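Local coordinates for 3-dehydroquinate dehydratase (Enterococcus faecalis, PDB 4PH6), which catalyses the cis-dehydration of 3-dehydroquinate to 3-dehydroshikimate through an imine intermediate, the third step of the chorismate pathway, at residues 216-219 and 220-224; 129-132 and 133-137. All blocks are in the same frame, centred on the assembly; numbering follows the deposited sequence.

Contact 1: residues 216-219 and 220-224; sequences RVTG and QLFGS
The carbonyl oxygen of Gly219 is gripped by two successive backbone amides, and this fork closes a helix little more than one turn long. Gly223 N and Ser224 N both donate to Gly219 O, at 2.8 and 2.9 Å, from opposite faces of the carbonyl plane, each tilted a little over 20° from it. Gly223 has a positive phi of 106°, which turns the chain out of the helix and brings Ser224 back against the first turn, with Ser224 CB 3.7 Å from Gly219 CA.

One residue earlier, Thr218 O takes the i+4 bond from Phe222 N at 3.2 Å, with a weak bond from Leu221 N beside it. At the start of the helix, a water takes the N-H of Gln220 and donates to Val217 O.

The side chains of Thr218 and Phe222 meet obliquely. Thr218 OG1 sits in plane at the ring edge, 3.5 Å from Phe222 CD1, while Leu221 CG lies 3.8 Å above the plane of the Phe222 ring, over its centre. The threonine hydroxyl reaches this edge because chi1 of 54° sets it between backbone N and carbonyl carbon, and a bond with Ile214 O holds it. Leu188 of helix 181-197 and Leu185 of the second subunit pack against Phe222, so the short helix is part of the dimer contact.

Ser224 OG bonds to Thr205 N, tying the outgoing chain to strand 203-207, and at the other end lies Arg216, predicted to bind 3-dehydroquinate. The positive-phi glycine just after the helix and the 6→1 bond from Ser224 N make a glycine C-terminal cap, which here ends the helix between the seventh and eighth strands of a (beta/alpha)8 barrel.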
ATOM      1  N   ARG A 216      -2.668   1.039  -6.573  1.00 10.82           N
ATOM      2  CA  ARG A 216      -3.563   0.229  -7.381  1.00  5.49           C
ATOM      3  C   ARG A 216      -4.314  -0.799  -6.542  1.00  8.97           C
ATOM      4  O   ARG A 216      -5.240  -1.424  -7.037  1.00  5.78           O
ATOM      5  CB  ARG A 216      -2.795  -0.474  -8.495  1.00  9.32           C
ATOM      6  CG  ARG A 216      -2.075   0.468  -9.448  1.00  6.73           C
ATOM      7  CD  ARG A 216      -1.593  -0.274 -10.677  1.00  5.41           C
ATOM      8  NE  ARG A 216      -0.862   0.570 -11.619  1.00  8.85           N
ATOM      9  CZ  ARG A 216      -1.421   1.298 -12.581  1.00 16.97           C
ATOM     10  NH1 ARG A 216      -2.741   1.319 -12.732  1.00 15.79           N
ATOM     11  NH2 ARG A 216      -0.655   2.023 -13.389  1.00 21.24           N
ATOM     12  N   VAL A 217      -3.931  -0.961  -5.272  1.00  7.35           N
ATOM     13  CA  VAL A 217      -4.595  -1.938  -4.420  1.00 10.71           C
ATOM     14  C   VAL A 217      -5.224  -1.338  -3.159  1.00 13.56           C
ATOM     15  O   VAL A 217      -5.892  -2.045  -2.387  1.00  7.43           O
ATOM     16  CB  VAL A 217      -3.614  -3.056  -4.008  1.00 15.75           C
ATOM     17  CG1 VAL A 217      -2.963  -3.668  -5.254  1.00 11.87           C
ATOM     18  CG2 VAL A 217      -2.558  -2.525  -3.031  1.00 16.42           C
ATOM     19  N   THR A 218      -5.023  -0.034  -2.968  1.00  9.83           N
ATOM     20  CA  THR A 218      -5.496   0.666  -1.779  1.00  7.22           C
ATOM     21  C   THR A 218      -6.776   1.445  -1.998  1.00 19.41           C
ATOM     22  O   THR A 218      -7.165   2.223  -1.132  1.00 21.58           O
ATOM     23  CB  THR A 218      -4.433   1.670  -1.246  1.00 19.51           C
ATOM     24  OG1 THR A 218      -4.017   2.566  -2.297  1.00 15.99           O
ATOM     25  CG2 THR A 218      -3.239   0.930  -0.719  1.00 15.81           C
ATOM     26  N   GLY A 219      -7.416   1.257  -3.155  1.00 24.44           N
ATOM     27  CA  GLY A 219      -8.609   2.005  -3.515  1.00  6.84           C
ATOM     28  C   GLY A 219      -9.668   2.031  -2.426  1.00  7.39           C
ATOM     29  O   GLY A 219     -10.250   3.073  -2.147  1.00 14.14           O
ATOM     30  N   GLN A 220      -9.929   0.898  -1.790  1.00  7.86           N
ATOM     31  CA  GLN A 220     -10.966   0.878  -0.762  1.00 14.79           C
ATOM     32  C   GLN A 220     -10.602   1.795   0.415  1.00  8.90           C
ATOM     33  O   GLN A 220     -11.454   2.484   0.968  1.00 11.21           O
ATOM     34  CB  GLN A 220     -11.221  -0.537  -0.244  1.00  9.12           C
ATOM     35  CG  GLN A 220     -12.474  -0.605   0.632  1.00 13.27           C
ATOM     36  CD  GLN A 220     -12.665  -1.927   1.341  1.00 20.41           C
ATOM     37  OE1 GLN A 220     -11.705  -2.657   1.604  1.00 29.44           O
ATOM     38  NE2 GLN A 220     -13.910  -2.247   1.657  1.00 21.61           N
ATOM     39  N   LEU A 221      -9.335   1.814   0.782  1.00  8.86           N
ATOM     40  CA  LEU A 221      -8.912   2.611   1.920  1.00 12.30           C
ATOM     41  C   LEU A 221      -9.014   4.111   1.664  1.00 10.66           C
ATOM     42  O   LEU A 221      -9.493   4.858   2.522  1.00 10.59           O
ATOM     43  CB  LEU A 221      -7.477   2.253   2.302  1.00 14.68           C
ATOM     44  CG  LEU A 221      -6.871   3.025   3.469  1.00 13.80           C
ATOM     45  CD1 LEU A 221      -7.751   2.892   4.703  1.00 13.78           C
ATOM     46  CD2 LEU A 221      -5.470   2.503   3.747  1.00 12.76           C
ATOM     47  N   PHE A 222      -8.565   4.553   0.493  1.00  8.12           N
ATOM     48  CA  PHE A 222      -8.408   5.980   0.242  1.00  7.77           C
ATOM     49  C   PHE A 222      -9.506   6.555  -0.660  1.00 11.69           C
ATOM     50  O   PHE A 222      -9.615   7.765  -0.801  1.00  7.31           O
ATOM     51  CB  PHE A 222      -7.030   6.270  -0.361  1.00 13.54           C
ATOM     52  CG  PHE A 222      -5.885   5.877   0.527  1.00  7.56           C
ATOM     53  CD1 PHE A 222      -4.941   4.969   0.097  1.00 19.05           C
ATOM     54  CD2 PHE A 222      -5.755   6.414   1.794  1.00 12.85           C
ATOM     55  CE1 PHE A 222      -3.868   4.601   0.921  1.00 17.98           C
ATOM     56  CE2 PHE A 222      -4.699   6.052   2.617  1.00 13.67           C
ATOM     57  CZ  PHE A 222      -3.753   5.144   2.182  1.00 12.00           C
ATOM     58  N   GLY A 223     -10.315   5.691  -1.271  1.00 10.89           N
ATOM     59  CA  GLY A 223     -11.507   6.153  -1.963  1.00  7.37           C
ATOM     60  C   GLY A 223     -11.438   6.137  -3.477  1.00  6.87           C
ATOM     61  O   GLY A 223     -12.108   6.915  -4.141  1.00  7.39           O
ATOM     62  N   SER A 224     -10.626   5.244  -4.025  1.00  8.54           N
ATOM     63  CA  SER A 224     -10.499   5.098  -5.470  1.00  9.02           C
ATOM     64  C   SER A 224     -11.372   3.922  -5.924  1.00  6.41           C
ATOM     65  O   SER A 224     -11.175   2.793  -5.478  1.00  6.57           O
ATOM     66  CB  SER A 224      -9.029   4.889  -5.848  1.00  6.08           C
ATOM     67  OG  SER A 224      -8.861   4.765  -7.248  1.00  5.87           O
TER
HETATM   68  O   HOH W   1      -8.414  -1.517  -1.760  1.00  2.74           O

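Contact 2: residues 129-132 and 133-137; sequences TLIH and EAKKA
Ile131 and Lys135, one helical turn apart, run side by side and point the same way, with Ile131 CG2 4.1 Å from Lys135 CE. The lysine stays extended beyond CG, its alkyl chain lying along the isoleucine branch while its NZ hydrogen-bonds to Gln168 O; Asp170 makes no more than a long, weak ion pair with it. Its CG, placed beside the backbone N by a chi1 of -74°, passes 3.4 Å from Ile131 O, the very oxygen that accepts Lys135 N at 2.8 Å.

Helix 124-136 is the crossover of a beta-alpha-beta unit, running from strand 115-119 to strand 140-147 on the outside of the barrel, and the directions of its side chains follow from that. Leu130, Ile131 and Ala134 are buried: Leu130 and Ile131 meet Ile118, Ala134 meets Leu116, and Leu130 and Ala134 also touch Val108 of helix 97-110. The exposed side of the helix carries Thr129, His132, Glu133 and Lys136. Glu133 bends at chi2, and its CG packs 3.5 Å from Thr129 O, the acceptor of its own amide. Lys136 CB lies against His132 O, where the i+4 bond from Lys136 N measures 3.0 Å.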
ATOM      1  N   THR A 129     -20.799  19.267 -25.232  1.00 13.55           N
ATOM      2  CA  THR A 129     -21.849  18.895 -26.169  1.00 16.52           C
ATOM      3  C   THR A 129     -21.880  17.383 -26.333  1.00 14.66           C
ATOM      4  O   THR A 129     -22.950  16.787 -26.391  1.00 20.61           O
ATOM      5  CB  THR A 129     -21.652  19.569 -27.544  1.00 15.22           C
ATOM      6  OG1 THR A 129     -21.579  20.986 -27.366  1.00 16.40           O
ATOM      7  CG2 THR A 129     -22.799  19.229 -28.489  1.00 15.69           C
ATOM      8  N   LEU A 130     -20.697  16.776 -26.399  1.00 12.19           N
ATOM      9  CA  LEU A 130     -20.551  15.329 -26.491  1.00 14.12           C
ATOM     10  C   LEU A 130     -21.088  14.611 -25.241  1.00 14.65           C
ATOM     11  O   LEU A 130     -21.788  13.596 -25.339  1.00 13.76           O
ATOM     12  CB  LEU A 130     -19.086  14.964 -26.710  1.00 11.07           C
ATOM     13  CG  LEU A 130     -18.783  13.466 -26.657  1.00 20.55           C
ATOM     14  CD1 LEU A 130     -19.494  12.733 -27.809  1.00 10.29           C
ATOM     15  CD2 LEU A 130     -17.273  13.215 -26.681  1.00 18.07           C
ATOM     16  N   ILE A 131     -20.759  15.148 -24.074  1.00 11.64           N
ATOM     17  CA  ILE A 131     -21.222  14.585 -22.812  1.00 16.31           C
ATOM     18  C   ILE A 131     -22.747  14.411 -22.771  1.00 14.85           C
ATOM     19  O   ILE A 131     -23.237  13.332 -22.423  1.00 11.86           O
ATOM     20  CB  ILE A 131     -20.790  15.461 -21.619  1.00  9.04           C
ATOM     21  CG1 ILE A 131     -19.269  15.434 -21.461  1.00  8.98           C
ATOM     22  CG2 ILE A 131     -21.461  14.973 -20.346  1.00  8.31           C
ATOM     23  CD1 ILE A 131     -18.730  16.456 -20.475  1.00  9.35           C
ATOM     24  N   HIS A 132     -23.485  15.464 -23.130  1.00  9.91           N
ATOM     25  CA  HIS A 132     -24.945  15.407 -23.103  1.00 20.68           C
ATOM     26  C   HIS A 132     -25.507  14.452 -24.146  1.00 10.13           C
ATOM     27  O   HIS A 132     -26.514  13.790 -23.885  1.00  9.87           O
ATOM     28  CB  HIS A 132     -25.553  16.800 -23.294  1.00 11.33           C
ATOM     29  CG  HIS A 132     -25.142  17.764 -22.229  1.00 13.90           C
ATOM     30  ND1 HIS A 132     -25.253  17.480 -20.887  1.00 14.40           N
ATOM     31  CD2 HIS A 132     -24.586  18.995 -22.311  1.00 19.31           C
ATOM     32  CE1 HIS A 132     -24.789  18.489 -20.185  1.00 14.75           C
ATOM     33  NE2 HIS A 132     -24.377  19.429 -21.022  1.00 20.37           N
ATOM     34  N   GLU A 133     -24.870  14.377 -25.314  1.00 12.06           N
ATOM     35  CA  GLU A 133     -25.289  13.395 -26.313  1.00 12.54           C
ATOM     36  C   GLU A 133     -24.994  11.959 -25.846  1.00 13.13           C
ATOM     37  O   GLU A 133     -25.793  11.054 -26.070  1.00 15.19           O
ATOM     38  CB  GLU A 133     -24.619  13.660 -27.664  1.00 14.66           C
ATOM     39  CG  GLU A 133     -25.105  14.926 -28.369  1.00 20.33           C
ATOM     40  CD  GLU A 133     -26.619  14.990 -28.507  1.00 26.95           C
ATOM     41  OE1 GLU A 133     -27.203  14.094 -29.150  1.00 29.29           O
ATOM     42  OE2 GLU A 133     -27.230  15.937 -27.950  1.00 36.86           O
ATOM     43  N   ALA A 134     -23.861  11.746 -25.187  1.00 10.11           N
ATOM     44  CA  ALA A 134     -23.566  10.431 -24.637  1.00  9.24           C
ATOM     45  C   ALA A 134     -24.537  10.056 -23.515  1.00 22.17           C
ATOM     46  O   ALA A 134     -25.035   8.921 -23.489  1.00 22.03           O
ATOM     47  CB  ALA A 134     -22.129  10.370 -24.135  1.00  8.37           C
ATOM     48  N   LYS A 135     -24.810  10.986 -22.598  1.00  9.30           N
ATOM     49  CA  LYS A 135     -25.701  10.691 -21.467  1.00  9.37           C
ATOM     50  C   LYS A 135     -27.113  10.377 -21.939  1.00 17.30           C
ATOM     51  O   LYS A 135     -27.771   9.486 -21.394  1.00 12.36           O
ATOM     52  CB  LYS A 135     -25.757  11.844 -20.452  1.00  9.58           C
ATOM     53  CG  LYS A 135     -24.507  11.961 -19.602  1.00 14.58           C
ATOM     54  CD  LYS A 135     -24.695  12.762 -18.319  1.00  9.32           C
ATOM     55  CE  LYS A 135     -23.380  12.763 -17.530  1.00 11.94           C
ATOM     56  NZ  LYS A 135     -23.458  13.430 -16.199  1.00 16.56           N
ATOM     57  N   LYS A 136     -27.574  11.127 -22.936  1.00 13.98           N
ATOM     58  CA  LYS A 136     -28.883  10.892 -23.512  1.00 14.45           C
ATOM     59  C   LYS A 136     -28.969   9.445 -24.023  1.00 11.79           C
ATOM     60  O   LYS A 136     -30.011   8.805 -23.903  1.00 20.72           O
ATOM     61  CB  LYS A 136     -29.163  11.898 -24.630  1.00 13.19           C
ATOM     62  CG  LYS A 136     -30.573  11.844 -25.168  1.00 26.95           C
ATOM     63  CD  LYS A 136     -30.789  12.901 -26.249  1.00 30.38           C
ATOM     64  CE  LYS A 136     -30.902  14.302 -25.652  1.00 33.15           C
ATOM     65  NZ  LYS A 136     -32.301  14.659 -25.242  1.00 28.18           N
ATOM     66  N   ALA A 137     -27.867   8.926 -24.555  1.00 11.14           N
ATOM     67  CA  ALA A 137     -27.818   7.531 -25.019  1.00 13.69           C
ATOM     68  C   ALA A 137     -27.607   6.533 -23.882  1.00 13.02           C
ATOM     69  O   ALA A 137     -27.468   5.337 -24.144  1.00 12.83           O
ATOM     70  CB  ALA A 137     -26.718   7.350 -26.073  1.00 10.77           C
TER

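Contact 2 comes first along the chain, on helix 124-136 between the fourth and fifth strands of the barrel; contact 1 follows after strand 203-207, at the short helix 219-222 that precedes strand 226-228. Their centres are 29 Å apart, on opposite sides of the chain's centre, and the nearest atoms are still about 18 Å from each other. Both lie on connections around the same parallel barrel, one on a long helix, the other around a single short turn, and their surroundings differ. Helix 124-136 faces solvent on its outer side, and residues 129-137 touch no other chain of the assembly, whereas 216-224 packs against the second subunit of the homodimer and includes one predicted substrate-binding residue, Arg216.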